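Local coordinates for protein lyase/mutase (Burkholderia cenocepacia, PDB 4LSB) that belongs to the phosphoenolpyruvate phosphomutase family of TIM-barrel proteins and binds a magnesium ion, at residues L96-G99 with F100-P104; R153-P156 with F157-L161. All blocks are in the same frame, centred on the assembly; numbering follows the deposited sequence.

Contact 1 (L96-G99 with F100-P104); sequences LENG and FGDAP. With MG (magnesium ion), chain E.
The ring of Phe100 lies under the side chain of Glu97, whose CB stands 4.1 Å above the ring plane and is offset toward the rim. Glu97 CG stands just past the CE1-CZ side of the ring, 3.6 Å from Phe100 CE1, and the carboxylate continues beyond it, its plane turned 50° from that of the ring. A bend in the glutamate chain at chi2 carries the acid group on to the magnesium ion, which OE2 of Glu97 binds at 2.1 Å. Ser58 and three waters are the metal's other ligands. Phe100 CE2 also reaches back along the turn to the carbonyl O of Leu96, at 3.6 Å, and its ring is flanked by Arg74 and Met77 of helix 74-88.

Residues 96-99 form a type II' beta turn, closed by a bond from Gly99 N to Leu96 O. Asn98 folds over the next step of the chain: its CG sits between the backbone N and the carbonyl carbon, and OD1 accepts the backbone N-H of Phe100 at 3.1 Å. This bond is bent (137° at the hydrogen), and the donor stands 57° out of the amide carbonyl plane. Tyr136 OH is hydrogen-bonded to both Asn98 ND2 and Asp102 OD1, which a water also links, weakly on the aspartate side. Arg144 binds the carbonyl oxygens of Asn98, Gly101 and Asp102, probably offsetting repulsion between the first two, 3.2 Å apart.

With Asn98 OD1 holding Phe100 N and Arg144 the carbonyls, the loop presents Glu97 past the ring's rim to the magnesium ion.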
ATOM      1  N   LEU B  96      -0.966  19.103  -3.470  1.00 19.42           N
ATOM      2  CA  LEU B  96      -2.244  19.756  -3.095  1.00 20.29           C
ATOM      3  C   LEU B  96      -3.036  20.086  -4.332  1.00 21.51           C
ATOM      4  O   LEU B  96      -3.836  21.037  -4.358  1.00 23.09           O
ATOM      5  CB  LEU B  96      -1.965  21.015  -2.309  1.00 20.40           C
ATOM      6  CG  LEU B  96      -1.207  20.738  -1.047  1.00 18.86           C
ATOM      7  CD1 LEU B  96      -0.745  22.047  -0.429  1.00 19.81           C
ATOM      8  CD2 LEU B  96      -2.026  19.863  -0.107  1.00 18.71           C
ATOM      9  N   GLU B  97      -2.801  19.280  -5.362  1.00 22.83           N
ATOM     10  CA  GLU B  97      -3.561  19.346  -6.620  1.00 25.24           C
ATOM     11  C   GLU B  97      -3.621  20.815  -7.067  1.00 24.76           C
ATOM     12  O   GLU B  97      -2.607  21.518  -7.043  1.00 21.08           O
ATOM     13  CB  GLU B  97      -4.982  18.793  -6.386  1.00 29.34           C
ATOM     14  CG  GLU B  97      -5.031  17.456  -5.660  1.00 33.25           C
ATOM     15  CD  GLU B  97      -5.011  16.297  -6.628  1.00 36.24           C
ATOM     16  OE1 GLU B  97      -6.030  15.568  -6.722  1.00 43.63           O
ATOM     17  OE2 GLU B  97      -3.981  16.151  -7.293  1.00 37.25           O
ATOM     18  N   ASN B  98      -4.820  21.296  -7.415  1.00 25.26           N
ATOM     19  CA  ASN B  98      -5.016  22.711  -7.798  1.00 24.39           C
ATOM     20  C   ASN B  98      -5.436  23.594  -6.603  1.00 24.09           C
ATOM     21  O   ASN B  98      -5.987  24.690  -6.795  1.00 22.11           O
ATOM     22  CB  ASN B  98      -6.050  22.771  -8.927  1.00 26.47           C
ATOM     23  CG  ASN B  98      -7.453  22.471  -8.435  1.00 27.69           C
ATOM     24  OD1 ASN B  98      -7.647  21.664  -7.498  1.00 28.47           O
ATOM     25  ND2 ASN B  98      -8.433  23.131  -9.021  1.00 28.72           N
ATOM     26  N   GLY B  99      -5.176  23.122  -5.372  1.00 24.58           N
ATOM     27  CA  GLY B  99      -5.638  23.816  -4.147  1.00 22.65           C
ATOM     28  C   GLY B  99      -7.089  23.463  -3.768  1.00 24.37           C
ATOM     29  O   GLY B  99      -7.634  24.049  -2.825  1.00 24.17           O
ATOM     30  N   PHE B 100      -7.687  22.498  -4.488  1.00 24.62           N
ATOM     31  CA  PHE B 100      -9.042  21.924  -4.199  1.00 25.98           C
ATOM     32  C   PHE B 100     -10.206  22.891  -4.480  1.00 28.19           C
ATOM     33  O   PHE B 100     -11.287  22.832  -3.875  1.00 29.39           O
ATOM     34  CB  PHE B 100      -9.095  21.325  -2.777  1.00 25.52           C
ATOM     35  CG  PHE B 100      -8.076  20.255  -2.570  1.00 24.85           C
ATOM     36  CD1 PHE B 100      -8.284  18.994  -3.107  1.00 23.93           C
ATOM     37  CD2 PHE B 100      -6.889  20.522  -1.942  1.00 24.78           C
ATOM     38  CE1 PHE B 100      -7.325  18.020  -2.982  1.00 25.45           C
ATOM     39  CE2 PHE B 100      -5.910  19.543  -1.808  1.00 24.18           C
ATOM     40  CZ  PHE B 100      -6.146  18.278  -2.303  1.00 24.63           C
ATOM     41  N   GLY B 101      -9.972  23.782  -5.426  1.00 28.22           N
ATOM     42  CA  GLY B 101     -10.907  24.823  -5.754  1.00 29.13           C
ATOM     43  C   GLY B 101     -10.245  25.812  -6.689  1.00 30.26           C
ATOM     44  O   GLY B 101      -9.009  25.859  -6.833  1.00 31.92           O
ATOM     45  N   ASP B 102     -11.074  26.596  -7.345  1.00 30.72           N
ATOM     46  CA  ASP B 102     -10.613  27.625  -8.271  1.00 31.82           C
ATOM     47  C   ASP B 102     -10.156  28.909  -7.610  1.00 29.15           C
ATOM     48  O   ASP B 102      -9.254  29.549  -8.112  1.00 28.02           O
ATOM     49  CB  ASP B 102     -11.730  27.997  -9.252  1.00 32.91           C
ATOM     50  CG  ASP B 102     -12.214  26.818 -10.063  1.00 36.04           C
ATOM     51  OD1 ASP B 102     -11.448  25.869 -10.306  1.00 34.78           O
ATOM     52  OD2 ASP B 102     -13.390  26.838 -10.457  1.00 38.33           O
ATOM     53  N   ALA B 103     -10.832  29.317  -6.534  1.00 28.72           N
ATOM     54  CA  ALA B 103     -10.627  30.643  -5.977  1.00 28.74           C
ATOM     55  C   ALA B 103      -9.308  30.722  -5.202  1.00 27.18           C
ATOM     56  O   ALA B 103      -8.950  29.781  -4.480  1.00 27.39           O
ATOM     57  CB  ALA B 103     -11.786  31.036  -5.062  1.00 29.30           C
ATOM     58  N   PRO B 104      -8.613  31.856  -5.319  1.00 26.27           N
ATOM     59  CA  PRO B 104      -7.393  32.103  -4.565  1.00 25.85           C
ATOM     60  C   PRO B 104      -7.556  31.860  -3.079  1.00 26.40           C
ATOM     61  O   PRO B 104      -6.648  31.359  -2.450  1.00 24.47           O
ATOM     62  CB  PRO B 104      -7.098  33.571  -4.844  1.00 26.45           C
ATOM     63  CG  PRO B 104      -7.628  33.793  -6.210  1.00 28.04           C
ATOM     64  CD  PRO B 104      -8.862  32.928  -6.302  1.00 27.71           C
TER
HETATM   65 MG    MG E 501      -3.149  15.024  -8.833  1.00 43.97          MG
HETATM   66  O   HOH W   1     -11.341  23.006  -8.455  1.00 41.62           O
HETATM   67  O   HOH W   2      -3.859  16.499 -10.278  1.00 40.08           O
HETATM   68  O   HOH W   3      -1.260  16.501  -8.492  1.00 32.09           O
HETATM   69  O   HOH W   4      -1.989  13.954 -10.111  1.00 41.61           O

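Contact 2 (R153-P156 with F157-L161); sequences RALP and FPFTL
Leu155 CD1 is wedged between two phenylalanines, 3.6 Å from Phe159 CB and 4.0 Å from Phe157 CE1. The same methyl also approaches the Phe159 ring, with CD2 of that ring 3.7 Å from Leu155 CD1, while Leu155 CB lies over one face of Phe157. With its CG between the backbone N and the carbonyl carbon (chi1 50°), Phe157 folds back along the preceding residues, and Pro156 runs beside it, pointing the same way.

Toward the polar edge, the Arg153 chain bends at chi2 and brings NH1 to the carbonyl O of Phe159 at 2.9 Å. The acceptor lies at the edge of the guanidinium, only 5° out of its plane, and the donor lies in the carbonyl plane. A water also bound by NH1 donates to Phe157 O and accepts from Phe159 N, bridging the loop. The other nitrogen, NH2, pairs with Asp191 in a salt bridge and with Gly189 O, which fixes the rotation of the guanidinium.

This is a helix-to-strand connection of an alpha/beta barrel, the link between helix 138-153 and strand 160-164, with Phe157 against helix 14-25 and Leu155 and Phe159 against helix 104-116.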
ATOM      1  N   ARG B 153       3.869  32.579   3.524  1.00 24.20           N
ATOM      2  CA  ARG B 153       4.719  33.550   4.274  1.00 25.73           C
ATOM      3  C   ARG B 153       4.157  33.954   5.649  1.00 26.27           C
ATOM      4  O   ARG B 153       4.895  34.445   6.503  1.00 23.72           O
ATOM      5  CB  ARG B 153       5.012  34.818   3.424  1.00 29.01           C
ATOM      6  CG  ARG B 153       5.660  34.577   2.057  1.00 31.61           C
ATOM      7  CD  ARG B 153       6.950  33.708   2.077  1.00 37.05           C
ATOM      8  NE  ARG B 153       7.158  33.091   0.752  1.00 41.79           N
ATOM      9  CZ  ARG B 153       7.325  31.793   0.471  1.00 42.95           C
ATOM     10  NH1 ARG B 153       7.425  30.833   1.400  1.00 40.15           N
ATOM     11  NH2 ARG B 153       7.427  31.463  -0.799  1.00 46.15           N
ATOM     12  N   ALA B 154       2.871  33.702   5.880  1.00 25.28           N
ATOM     13  CA  ALA B 154       2.275  33.949   7.181  1.00 24.94           C
ATOM     14  C   ALA B 154       2.551  32.856   8.186  1.00 23.61           C
ATOM     15  O   ALA B 154       2.197  32.996   9.330  1.00 25.62           O
ATOM     16  CB  ALA B 154       0.764  34.184   7.052  1.00 24.85           C
ATOM     17  N   LEU B 155       3.169  31.742   7.773  1.00 21.27           N
ATOM     18  CA  LEU B 155       3.431  30.669   8.693  1.00 20.46           C
ATOM     19  C   LEU B 155       4.694  31.001   9.458  1.00 21.15           C
ATOM     20  O   LEU B 155       5.523  31.764   8.946  1.00 20.36           O
ATOM     21  CB  LEU B 155       3.653  29.340   7.936  1.00 19.18           C
ATOM     22  CG  LEU B 155       2.445  28.803   7.143  1.00 18.54           C
ATOM     23  CD1 LEU B 155       2.870  27.662   6.249  1.00 18.77           C
ATOM     24  CD2 LEU B 155       1.289  28.393   8.045  1.00 20.71           C
ATOM     25  N   PRO B 156       4.862  30.402  10.635  1.00 21.36           N
ATOM     26  CA  PRO B 156       6.032  30.750  11.487  1.00 23.86           C
ATOM     27  C   PRO B 156       7.313  29.932  11.181  1.00 23.53           C
ATOM     28  O   PRO B 156       8.220  29.835  12.016  1.00 25.80           O
ATOM     29  CB  PRO B 156       5.528  30.445  12.897  1.00 23.18           C
ATOM     30  CG  PRO B 156       4.559  29.337  12.715  1.00 23.07           C
ATOM     31  CD  PRO B 156       3.878  29.595  11.378  1.00 21.76           C
ATOM     32  N   PHE B 157       7.366  29.357   9.997  1.00 22.85           N
ATOM     33  CA  PHE B 157       8.536  28.603   9.518  1.00 22.78           C
ATOM     34  C   PHE B 157       8.507  28.710   8.017  1.00 22.53           C
ATOM     35  O   PHE B 157       7.488  29.104   7.448  1.00 20.05           O
ATOM     36  CB  PHE B 157       8.477  27.136   9.942  1.00 23.47           C
ATOM     37  CG  PHE B 157       7.182  26.472   9.629  1.00 23.96           C
ATOM     38  CD1 PHE B 157       6.901  25.999   8.347  1.00 25.50           C
ATOM     39  CD2 PHE B 157       6.226  26.332  10.612  1.00 25.60           C
ATOM     40  CE1 PHE B 157       5.688  25.393   8.066  1.00 26.43           C
ATOM     41  CE2 PHE B 157       5.029  25.732  10.334  1.00 25.82           C
ATOM     42  CZ  PHE B 157       4.749  25.270   9.061  1.00 25.32           C
ATOM     43  N   PRO B 158       9.641  28.403   7.352  1.00 21.90           N
ATOM     44  CA  PRO B 158       9.657  28.574   5.918  1.00 21.67           C
ATOM     45  C   PRO B 158       8.892  27.441   5.209  1.00 21.43           C
ATOM     46  O   PRO B 158       9.242  26.263   5.324  1.00 25.55           O
ATOM     47  CB  PRO B 158      11.147  28.527   5.552  1.00 23.07           C
ATOM     48  CG  PRO B 158      11.872  28.052   6.755  1.00 23.89           C
ATOM     49  CD  PRO B 158      10.968  28.188   7.946  1.00 23.20           C
ATOM     50  N   PHE B 159       7.853  27.793   4.496  1.00 18.74           N
ATOM     51  CA  PHE B 159       7.052  26.801   3.764  1.00 17.70           C
ATOM     52  C   PHE B 159       7.501  26.862   2.316  1.00 16.41           C
ATOM     53  O   PHE B 159       7.541  27.959   1.720  1.00 15.89           O
ATOM     54  CB  PHE B 159       5.564  27.092   3.903  1.00 17.18           C
ATOM     55  CG  PHE B 159       4.657  26.088   3.201  1.00 15.90           C
ATOM     56  CD1 PHE B 159       4.401  26.180   1.842  1.00 16.47           C
ATOM     57  CD2 PHE B 159       4.042  25.084   3.926  1.00 15.52           C
ATOM     58  CE1 PHE B 159       3.574  25.278   1.233  1.00 16.06           C
ATOM     59  CE2 PHE B 159       3.234  24.177   3.317  1.00 16.31           C
ATOM     60  CZ  PHE B 159       2.996  24.272   1.955  1.00 16.27           C
ATOM     61  N   THR B 160       7.925  25.724   1.780  1.00 15.22           N
ATOM     62  CA  THR B 160       8.464  25.671   0.423  1.00 15.31           C
ATOM     63  C   THR B 160       7.353  25.383  -0.560  1.00 14.19           C
ATOM     64  O   THR B 160       6.855  24.244  -0.637  1.00 13.73           O
ATOM     65  CB  THR B 160       9.559  24.618   0.270  1.00 15.42           C
ATOM     66  OG1 THR B 160      10.639  24.973   1.126  1.00 15.29           O
ATOM     67  CG2 THR B 160      10.035  24.553  -1.176  1.00 15.35           C
ATOM     68  N   LEU B 161       6.910  26.461  -1.240  1.00 15.42           N
ATOM     69  CA  LEU B 161       5.834  26.402  -2.212  1.00 15.67           C
ATOM     70  C   LEU B 161       6.327  26.044  -3.613  1.00 15.62           C
ATOM     71  O   LEU B 161       7.130  26.750  -4.196  1.00 15.44           O
ATOM     72  CB  LEU B 161       4.989  27.674  -2.291  1.00 16.51           C
ATOM     73  CG  LEU B 161       3.836  27.619  -3.314  1.00 17.22           C
ATOM     74  CD1 LEU B 161       2.666  26.766  -2.871  1.00 16.91           C
ATOM     75  CD2 LEU B 161       3.307  29.013  -3.652  1.00 19.41           C
TER
HETATM   76  O   HOH W   5       7.110  30.460   4.545  1.00 24.34           O

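Overall arrangement
Following the chain from the N terminus, strand 92-95 leads directly into contact 1, a loop that runs into the start of helix 104-116. Strand 121-125 and helix 138-153 come next, and contact 2 then closes the loop leading into strand 160-164. The two contacts are in series, neither nested nor crossed. The centres of contact 1 and contact 2 lie 18 Å apart, and the two do not touch. Contact 1 follows the C-terminal end of a strand, where the metal is bound, and contact 2 precedes the N-terminal end of another, so they belong to opposite ends of the parallel barrel. Helix 104-116 is their common neighbour, packing against side chains of both.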